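Local coordinates for protein glycosyltransferase Gtf1 (Streptococcus pneumoniae, PDB 4PQG) that belongs to the GT-B class of glycosyltransferases, with two Rossmann-like domains and an added extended beta-sheet domain, and holds uridine-5'-diphosphate in this model, at residues D227-F237 and Y269-V280. Residues are numbered along the deposited sequence; the frame is centred on the assembly and turned at random.
Sequences DRETGIGQVVF and YYDYQFTNADKV
Phe-237 and Tyr-272 meet edge-to-face: ring planes stand 71° apart, centroids 5.2 Å, and CE2 of Tyr-272 lies above the centre of the Phe-237 ring. Val-280 CG2 approaches CZ of Phe-237 at 3.5 Å. The CG of Tyr-272 is anti to its backbone N (chi1 -179°), which carries the ring across to the start of helix 233-240: Tyr-272 CE2 lies 3.7 Å from Gly-233 C, and Tyr-272 OH 3.2 Å from Gln-234 CA. Glu-229 OE2 comes within 3.3 Å of Tyr-272 CB. Its carboxylate meets the Gln-273 amide with planes 40° apart but no hydrogen bond; OE2 and Gln-273 OE1, 3.3 Å apart, are both acceptors. Both helices flank the parallel sheet of the N-terminal Rossmann-like domain; on the sheet side, Phe-237 touches Leu-245, and Gln-273 and Val-280 touch Val-247, on strand 244-248. No direct hydrogen bond joins the segments; waters span the gap. One donates to Asp-227 O and, weakly, to Tyr-270 OH, which is also hydrogen-bonded to Val-248 O and His-250 N. Another accepts from Glu-229 N and can donate to Glu-229 OE1 (3.0 Å) and Tyr-269 O, though acceptors in reach outnumber its protons. The Gln-273 amide is positioned by NE2 donating to Tyr-269 O (2.8 Å), in the carbonyl plane. Asn-276 ND2 lies over the rim of one Tyr-272 ring face while donating to Tyr-272 O.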
# COMPACT_ATOMS: atom_id res chain seq x y z
N ASP A 227 4.40 -3.27 -10.29
CA ASP A 227 3.26 -2.58 -9.67
C ASP A 227 3.36 -1.06 -9.67
O ASP A 227 2.39 -0.36 -10.00
CB ASP A 227 3.03 -3.14 -8.27
CG ASP A 227 2.42 -4.52 -8.33
OD1 ASP A 227 1.28 -4.60 -8.86
OD2 ASP A 227 3.08 -5.51 -7.90
N ARG A 228 4.54 -0.57 -9.31
CA ARG A 228 4.85 0.85 -9.30
C ARG A 228 6.30 1.02 -9.66
O ARG A 228 7.14 0.20 -9.25
CB ARG A 228 4.70 1.41 -7.91
CG ARG A 228 3.34 1.88 -7.52
CD ARG A 228 3.60 2.79 -6.33
NE ARG A 228 2.76 2.49 -5.17
CZ ARG A 228 1.63 3.13 -4.91
NH1 ARG A 228 1.21 4.07 -5.74
NH2 ARG A 228 0.93 2.82 -3.82
N GLU A 229 6.62 2.11 -10.35
CA GLU A 229 7.85 2.15 -11.15
C GLU A 229 8.44 3.54 -11.33
O GLU A 229 9.40 3.72 -12.11
CB GLU A 229 7.53 1.46 -12.50
CG GLU A 229 8.08 2.06 -13.78
CD GLU A 229 7.27 3.22 -14.36
OE1 GLU A 229 6.35 3.76 -13.69
OE2 GLU A 229 7.59 3.63 -15.49
N THR A 230 7.88 4.53 -10.64
CA THR A 230 8.42 5.90 -10.75
C THR A 230 9.92 5.93 -10.49
O THR A 230 10.36 5.47 -9.45
CB THR A 230 7.72 6.88 -9.78
OG1 THR A 230 6.36 7.05 -10.19
CG2 THR A 230 8.42 8.24 -9.80
N GLY A 231 10.69 6.42 -11.45
CA GLY A 231 12.13 6.57 -11.32
C GLY A 231 12.96 5.43 -11.89
O GLY A 231 14.13 5.63 -12.25
N ILE A 232 12.37 4.24 -11.98
CA ILE A 232 13.12 3.00 -12.26
C ILE A 232 12.60 2.21 -13.48
O ILE A 232 13.17 1.16 -13.84
CB ILE A 232 13.11 2.07 -11.01
CG1 ILE A 232 11.68 1.67 -10.63
CG2 ILE A 232 13.80 2.75 -9.83
CD1 ILE A 232 11.60 0.57 -9.59
N GLY A 233 11.53 2.71 -14.09
CA GLY A 233 10.86 2.08 -15.23
C GLY A 233 11.74 1.60 -16.37
O GLY A 233 11.65 0.45 -16.80
N GLN A 234 12.58 2.48 -16.87
CA GLN A 234 13.44 2.15 -17.98
C GLN A 234 14.38 0.99 -17.68
O GLN A 234 14.53 0.07 -18.49
CB GLN A 234 14.25 3.36 -18.35
CG GLN A 234 15.12 3.17 -19.58
CD GLN A 234 15.55 4.50 -20.13
OE1 GLN A 234 14.89 5.52 -19.90
NE2 GLN A 234 16.67 4.50 -20.85
N VAL A 235 15.00 1.05 -16.50
CA VAL A 235 15.96 0.03 -16.04
C VAL A 235 15.26 -1.31 -15.81
O VAL A 235 15.78 -2.37 -16.19
CB VAL A 235 16.68 0.49 -14.75
CG1 VAL A 235 17.49 -0.64 -14.17
CG2 VAL A 235 17.57 1.70 -15.07
N VAL A 236 14.08 -1.28 -15.20
CA VAL A 236 13.28 -2.50 -15.04
C VAL A 236 12.88 -3.10 -16.41
O VAL A 236 13.03 -4.31 -16.64
CB VAL A 236 12.04 -2.23 -14.14
CG1 VAL A 236 11.12 -3.45 -14.07
CG2 VAL A 236 12.48 -1.86 -12.74
N PHE A 237 12.40 -2.25 -17.31
CA PHE A 237 11.98 -2.66 -18.65
C PHE A 237 13.14 -3.34 -19.38
O PHE A 237 12.98 -4.45 -19.90
CB PHE A 237 11.44 -1.47 -19.47
CG PHE A 237 9.93 -1.28 -19.37
CD1 PHE A 237 9.17 -1.07 -20.52
CD2 PHE A 237 9.28 -1.32 -18.13
CE1 PHE A 237 7.79 -0.91 -20.44
CE2 PHE A 237 7.89 -1.16 -18.05
CZ PHE A 237 7.15 -0.95 -19.21
N TYR A 269 1.38 7.47 -13.59
CA TYR A 269 1.98 6.20 -13.18
C TYR A 269 2.02 5.14 -14.28
O TYR A 269 2.53 4.05 -14.05
CB TYR A 269 1.29 5.61 -11.95
CG TYR A 269 1.30 6.50 -10.72
CD1 TYR A 269 2.43 7.24 -10.37
CD2 TYR A 269 0.18 6.58 -9.90
CE1 TYR A 269 2.44 8.05 -9.24
CE2 TYR A 269 0.17 7.37 -8.77
CZ TYR A 269 1.30 8.11 -8.44
OH TYR A 269 1.27 8.90 -7.32
N TYR A 270 1.45 5.44 -15.45
CA TYR A 270 1.41 4.45 -16.55
C TYR A 270 1.92 4.96 -17.88
O TYR A 270 2.10 4.18 -18.84
CB TYR A 270 -0.00 3.82 -16.68
CG TYR A 270 -0.27 2.97 -15.46
CD1 TYR A 270 0.46 1.80 -15.27
CD2 TYR A 270 -1.16 3.36 -14.47
CE1 TYR A 270 0.29 1.03 -14.14
CE2 TYR A 270 -1.34 2.58 -13.33
CZ TYR A 270 -0.60 1.43 -13.17
OH TYR A 270 -0.72 0.62 -12.06
N ASP A 271 2.17 6.27 -17.95
CA ASP A 271 2.58 6.91 -19.18
C ASP A 271 3.80 6.23 -19.79
O ASP A 271 3.85 5.99 -21.02
CB ASP A 271 2.88 8.39 -18.95
CG ASP A 271 3.31 9.07 -20.21
OD1 ASP A 271 2.47 9.17 -21.14
OD2 ASP A 271 4.49 9.49 -20.29
N TYR A 272 4.78 5.93 -18.94
CA TYR A 272 6.00 5.28 -19.43
C TYR A 272 5.70 3.89 -19.98
O TYR A 272 6.11 3.54 -21.09
CB TYR A 272 7.09 5.19 -18.33
CG TYR A 272 8.34 4.55 -18.90
CD1 TYR A 272 9.24 5.30 -19.65
CD2 TYR A 272 8.57 3.17 -18.76
CE1 TYR A 272 10.37 4.71 -20.21
CE2 TYR A 272 9.70 2.58 -19.31
CZ TYR A 272 10.58 3.36 -20.04
OH TYR A 272 11.70 2.81 -20.60
N GLN A 273 4.99 3.09 -19.18
CA GLN A 273 4.70 1.71 -19.55
C GLN A 273 3.85 1.61 -20.83
O GLN A 273 4.07 0.71 -21.65
CB GLN A 273 4.04 0.94 -18.40
CG GLN A 273 4.80 0.97 -17.09
CD GLN A 273 4.36 2.12 -16.18
OE1 GLN A 273 4.50 3.30 -16.52
NE2 GLN A 273 3.82 1.77 -15.03
N PHE A 274 2.92 2.55 -21.01
CA PHE A 274 2.00 2.56 -22.16
C PHE A 274 2.73 3.05 -23.42
O PHE A 274 2.56 2.47 -24.51
CB PHE A 274 0.75 3.42 -21.86
CG PHE A 274 -0.18 2.84 -20.81
CD1 PHE A 274 -0.00 1.53 -20.34
CD2 PHE A 274 -1.25 3.58 -20.32
CE1 PHE A 274 -0.87 1.00 -19.40
CE2 PHE A 274 -2.13 3.05 -19.39
CZ PHE A 274 -1.94 1.76 -18.91
N THR A 275 3.57 4.07 -23.27
CA THR A 275 4.43 4.57 -24.36
C THR A 275 5.30 3.43 -24.91
O THR A 275 5.45 3.28 -26.12
CB THR A 275 5.32 5.73 -23.87
OG1 THR A 275 4.49 6.82 -23.47
CG2 THR A 275 6.28 6.20 -24.96
N ASN A 276 5.82 2.61 -24.00
CA ASN A 276 6.72 1.52 -24.36
C ASN A 276 6.08 0.13 -24.20
O ASN A 276 6.73 -0.81 -23.74
CB ASN A 276 7.99 1.63 -23.51
CG ASN A 276 8.73 2.93 -23.77
OD1 ASN A 276 9.37 3.09 -24.81
ND2 ASN A 276 8.63 3.88 -22.84
N ALA A 277 4.81 0.01 -24.59
CA ALA A 277 4.04 -1.23 -24.44
C ALA A 277 4.61 -2.39 -25.27
O ALA A 277 4.40 -3.54 -24.92
CB ALA A 277 2.57 -1.01 -24.78
N ASP A 278 5.33 -2.08 -26.33
CA ASP A 278 6.04 -3.10 -27.12
C ASP A 278 7.03 -3.93 -26.30
O ASP A 278 7.38 -5.04 -26.70
CB ASP A 278 6.75 -2.45 -28.31
CG ASP A 278 7.74 -1.38 -27.89
OD1 ASP A 278 7.36 -0.49 -27.11
OD2 ASP A 278 8.91 -1.44 -28.33
N LYS A 279 7.47 -3.41 -25.15
CA LYS A 279 8.42 -4.12 -24.27
C LYS A 279 7.74 -4.99 -23.22
O LYS A 279 8.39 -5.78 -22.53
CB LYS A 279 9.36 -3.13 -23.58
CG LYS A 279 10.21 -2.27 -24.52
CD LYS A 279 11.13 -3.09 -25.42
CE LYS A 279 12.17 -2.22 -26.13
NZ LYS A 279 11.56 -1.03 -26.79
N VAL A 280 6.42 -4.84 -23.10
CA VAL A 280 5.63 -5.53 -22.08
C VAL A 280 4.98 -6.78 -22.69
O VAL A 280 4.32 -6.68 -23.72
CB VAL A 280 4.53 -4.58 -21.53
CG1 VAL A 280 3.66 -5.27 -20.50
CG2 VAL A 280 5.14 -3.32 -20.92
O HOH W 1 1.29 2.30 -9.89
O HOH W 2 3.38 -0.44 -13.08
O HOH W 3 2.69 1.96 -12.09
O HOH W 4 4.33 3.83 -11.43
O HOH W 5 13.11 5.09 -21.99